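Local structure of NAD-dependent protein deacylase 2 (Archaeoglobus fulgidus, 1YC2) at residues I98-D103 with E116-M121. The protein uses NAD to remove acetyl groups from lysines of proteins such as the chromatin protein Alba, whose DNA binding it thereby strengthens to repress transcription. Numbering follows the deposited sequence.
With NCA (nicotinamide), chain K; NAD (nicotinamide-adenine-dinucleotide), chain J.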
# COMPACT_ATOMS: atom_id res chain seq x y z
N ILE A 98 -6.09 1.00 -4.45
CA ILE A 98 -6.25 1.34 -3.05
C ILE A 98 -5.10 0.60 -2.37
O ILE A 98 -4.95 -0.61 -2.53
CB ILE A 98 -7.59 0.82 -2.48
CG1 ILE A 98 -8.75 1.33 -3.33
CG2 ILE A 98 -7.74 1.28 -1.05
CD1 ILE A 98 -10.09 0.78 -2.91
N THR A 99 -4.28 1.33 -1.63
CA THR A 99 -3.16 0.67 -0.97
C THR A 99 -3.04 1.09 0.48
O THR A 99 -3.55 2.14 0.88
CB THR A 99 -1.82 1.00 -1.67
OG1 THR A 99 -0.78 0.17 -1.12
CG2 THR A 99 -1.43 2.47 -1.46
N GLN A 100 -2.38 0.25 1.27
CA GLN A 100 -2.12 0.51 2.68
C GLN A 100 -0.65 0.86 2.84
O GLN A 100 -0.22 1.25 3.92
CB GLN A 100 -2.45 -0.71 3.54
CG GLN A 100 -3.90 -0.77 3.96
CD GLN A 100 -4.18 -1.83 5.00
OE1 GLN A 100 -5.31 -1.94 5.50
NE2 GLN A 100 -3.17 -2.62 5.34
N ASN A 101 0.11 0.72 1.76
CA ASN A 101 1.54 1.02 1.79
C ASN A 101 1.78 2.53 1.77
O ASN A 101 0.97 3.29 1.27
CB ASN A 101 2.24 0.37 0.60
CG ASN A 101 2.03 -1.12 0.54
OD1 ASN A 101 1.78 -1.76 1.57
ND2 ASN A 101 2.15 -1.70 -0.65
N ILE A 102 2.92 2.95 2.31
CA ILE A 102 3.27 4.36 2.35
C ILE A 102 4.50 4.60 1.47
O ILE A 102 5.08 5.68 1.50
CB ILE A 102 3.65 4.79 3.77
CG1 ILE A 102 4.88 3.99 4.22
CG2 ILE A 102 2.48 4.59 4.71
CD1 ILE A 102 5.38 4.31 5.60
N ASP A 103 4.88 3.60 0.68
CA ASP A 103 6.07 3.70 -0.15
C ASP A 103 5.94 4.42 -1.49
O ASP A 103 6.94 4.72 -2.12
CB ASP A 103 6.66 2.30 -0.37
CG ASP A 103 5.70 1.35 -1.07
OD1 ASP A 103 5.87 0.13 -0.89
OD2 ASP A 103 4.79 1.82 -1.79
N GLU A 116 -4.38 6.30 -0.80
CA GLU A 116 -3.49 5.85 0.27
C GLU A 116 -4.12 5.88 1.65
O GLU A 116 -4.12 6.90 2.33
CB GLU A 116 -2.21 6.69 0.24
CG GLU A 116 -1.42 6.55 -1.08
CD GLU A 116 -0.23 7.50 -1.16
OE1 GLU A 116 0.90 7.04 -1.46
OE2 GLU A 116 -0.42 8.72 -0.94
N LEU A 117 -4.64 4.73 2.08
CA LEU A 117 -5.31 4.60 3.37
C LEU A 117 -4.48 4.95 4.62
O LEU A 117 -5.04 5.35 5.64
CB LEU A 117 -5.87 3.19 3.52
CG LEU A 117 -6.77 2.77 2.35
CD1 LEU A 117 -7.18 1.33 2.51
CD2 LEU A 117 -7.98 3.68 2.30
N HIS A 118 -3.17 4.80 4.55
CA HIS A 118 -2.33 5.12 5.70
C HIS A 118 -1.42 6.32 5.43
O HIS A 118 -0.46 6.54 6.16
CB HIS A 118 -1.47 3.92 6.11
CG HIS A 118 -2.26 2.76 6.65
ND1 HIS A 118 -3.56 2.89 7.11
CD2 HIS A 118 -1.93 1.47 6.83
CE1 HIS A 118 -3.99 1.72 7.55
NE2 HIS A 118 -3.01 0.84 7.39
N GLY A 119 -1.73 7.08 4.39
CA GLY A 119 -0.90 8.23 4.05
C GLY A 119 0.35 7.82 3.29
O GLY A 119 0.38 6.75 2.68
N SER A 120 1.38 8.66 3.31
CA SER A 120 2.62 8.33 2.62
C SER A 120 3.81 9.16 3.09
O SER A 120 3.67 10.14 3.80
CB SER A 120 2.45 8.49 1.11
OG SER A 120 2.31 9.85 0.76
N MET A 121 5.00 8.73 2.67
CA MET A 121 6.25 9.40 3.01
C MET A 121 6.57 10.59 2.09
O MET A 121 7.61 11.22 2.23
CB MET A 121 7.40 8.39 2.96
CG MET A 121 7.39 7.37 4.07
SD MET A 121 7.45 8.15 5.71
CE MET A 121 9.17 8.70 5.77
N1 NCA K . 5.67 -2.60 5.99
C2 NCA K . 5.52 -2.18 4.59
C3 NCA K . 5.20 -0.81 4.25
C4 NCA K . 5.06 0.09 5.42
C5 NCA K . 5.20 -0.31 6.79
C6 NCA K . 5.52 -1.67 7.07
C7 NCA K . 5.03 -0.29 2.78
O7 NCA K . 4.76 0.91 2.60
N7 NCA K . 5.17 -1.10 1.77
PA NAD J . 0.54 -7.83 6.15
O1A NAD J . -0.44 -8.14 7.23
O2A NAD J . 2.00 -7.90 6.46
O5B NAD J . 0.15 -8.77 4.92
C5B NAD J . 0.98 -8.90 3.72
C4B NAD J . 0.56 -10.18 3.01
O4B NAD J . 1.42 -10.28 1.81
C3B NAD J . 0.81 -11.53 3.78
O3B NAD J . -0.46 -12.23 3.95
C2B NAD J . 1.82 -12.32 2.97
O2B NAD J . 1.71 -13.71 2.97
C1B NAD J . 1.70 -11.65 1.58
N9A NAD J . 2.96 -11.66 0.83
C8A NAD J . 4.30 -11.69 1.21
N7A NAD J . 5.13 -11.68 0.18
C5A NAD J . 4.40 -11.64 -0.94
C6A NAD J . 4.73 -11.59 -2.39
N6A NAD J . 5.97 -11.59 -2.83
N1A NAD J . 3.64 -11.56 -3.24
C2A NAD J . 2.35 -11.55 -2.85
N3A NAD J . 1.97 -11.59 -1.50
C4A NAD J . 3.03 -11.63 -0.57
O3 NAD J . 0.26 -6.38 5.60
PN NAD J . -1.10 -5.64 5.11
O1N NAD J . -2.03 -6.65 4.59
O2N NAD J . -0.65 -4.52 4.24
O5D NAD J . -1.67 -5.14 6.54
C5D NAD J . -0.93 -4.13 7.28
C4D NAD J . -1.68 -3.65 8.46
O4D NAD J . -2.33 -4.80 9.16
C3D NAD J . -0.78 -2.98 9.55
O3D NAD J . -1.43 -1.80 10.09
C2D NAD J . -0.59 -4.08 10.61
O2D NAD J . -0.26 -3.56 11.88
C1D NAD J . -1.96 -4.85 10.56
N1N NAD J . -1.89 -6.30 10.98
C2N NAD J . -2.16 -6.59 12.38
C3N NAD J . -2.14 -7.83 12.87
C7N NAD J . -2.42 -8.13 14.34
O7N NAD J . -2.72 -9.30 14.66
N7N NAD J . -2.32 -7.13 15.24
C4N NAD J . -1.83 -9.00 11.94
C5N NAD J . -1.54 -8.71 10.50
C6N NAD J . -1.57 -7.36 10.05
O HOH W 1 -1.21 4.43 2.72
O HOH W 2 1.89 4.67 -1.12
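Gln100 lays its aliphatic stem over one face of the imidazole of His118, a CH-pi contact with CG 4.3 Å from the centroid of the His118 ring, between an NAD-binding residue and the predicted proton acceptor. The two side chains run alongside each other, amide and ring planes 27° apart. With CG anti to its carbonyl carbon (chi1 -87°) and the chain extended beyond, Gln100 passes the ring and carries NE2 to the dinucleotide, where NE2 of Gln100 makes two weak hydrogen bonds, one to O5D of NAD at 3.2 Å and one to a phosphate oxygen, O2N. ND1 of His118 makes a weak hydrogen bond to the carbonyl oxygen of Leu117, the preceding residue.

Around this pair the backbones part and meet again. Leu117 N donates to Thr99 O at 3.1 Å, lying almost in line with that C=O bond, while Leu117 CD1 packs on Ile98 CG2 and both side chains pack against helix 171-183. Beyond, a water bridges the chains, donating hydrogen bonds to Asn101 O and Gly119 O and accepting one from His118 N; a second water links Asn101 O to Glu116 OE1, which Gln107 also holds. The chains close again where Met121 N reaches Ile102 O at 3.3 Å, in the carbonyl plane, and Ile102 CD1 lies beside Met121 CG.

Segment 98-103 also grips nicotinamide. Ile102 N donates to O7 of the nicotinamide amide at 2.8 Å, and N7 of that amide donates to Asp103 OD1, a carboxylate oxygen also bonded to Ser27. The loops after the C-terminal ends of parallel strands 94-99 and 114-116 thus bring the nicotinamide-binding residues and the probable catalytic histidine together, as in the sirtuin active-site cleft between the Rossmann-fold and zinc-binding domains.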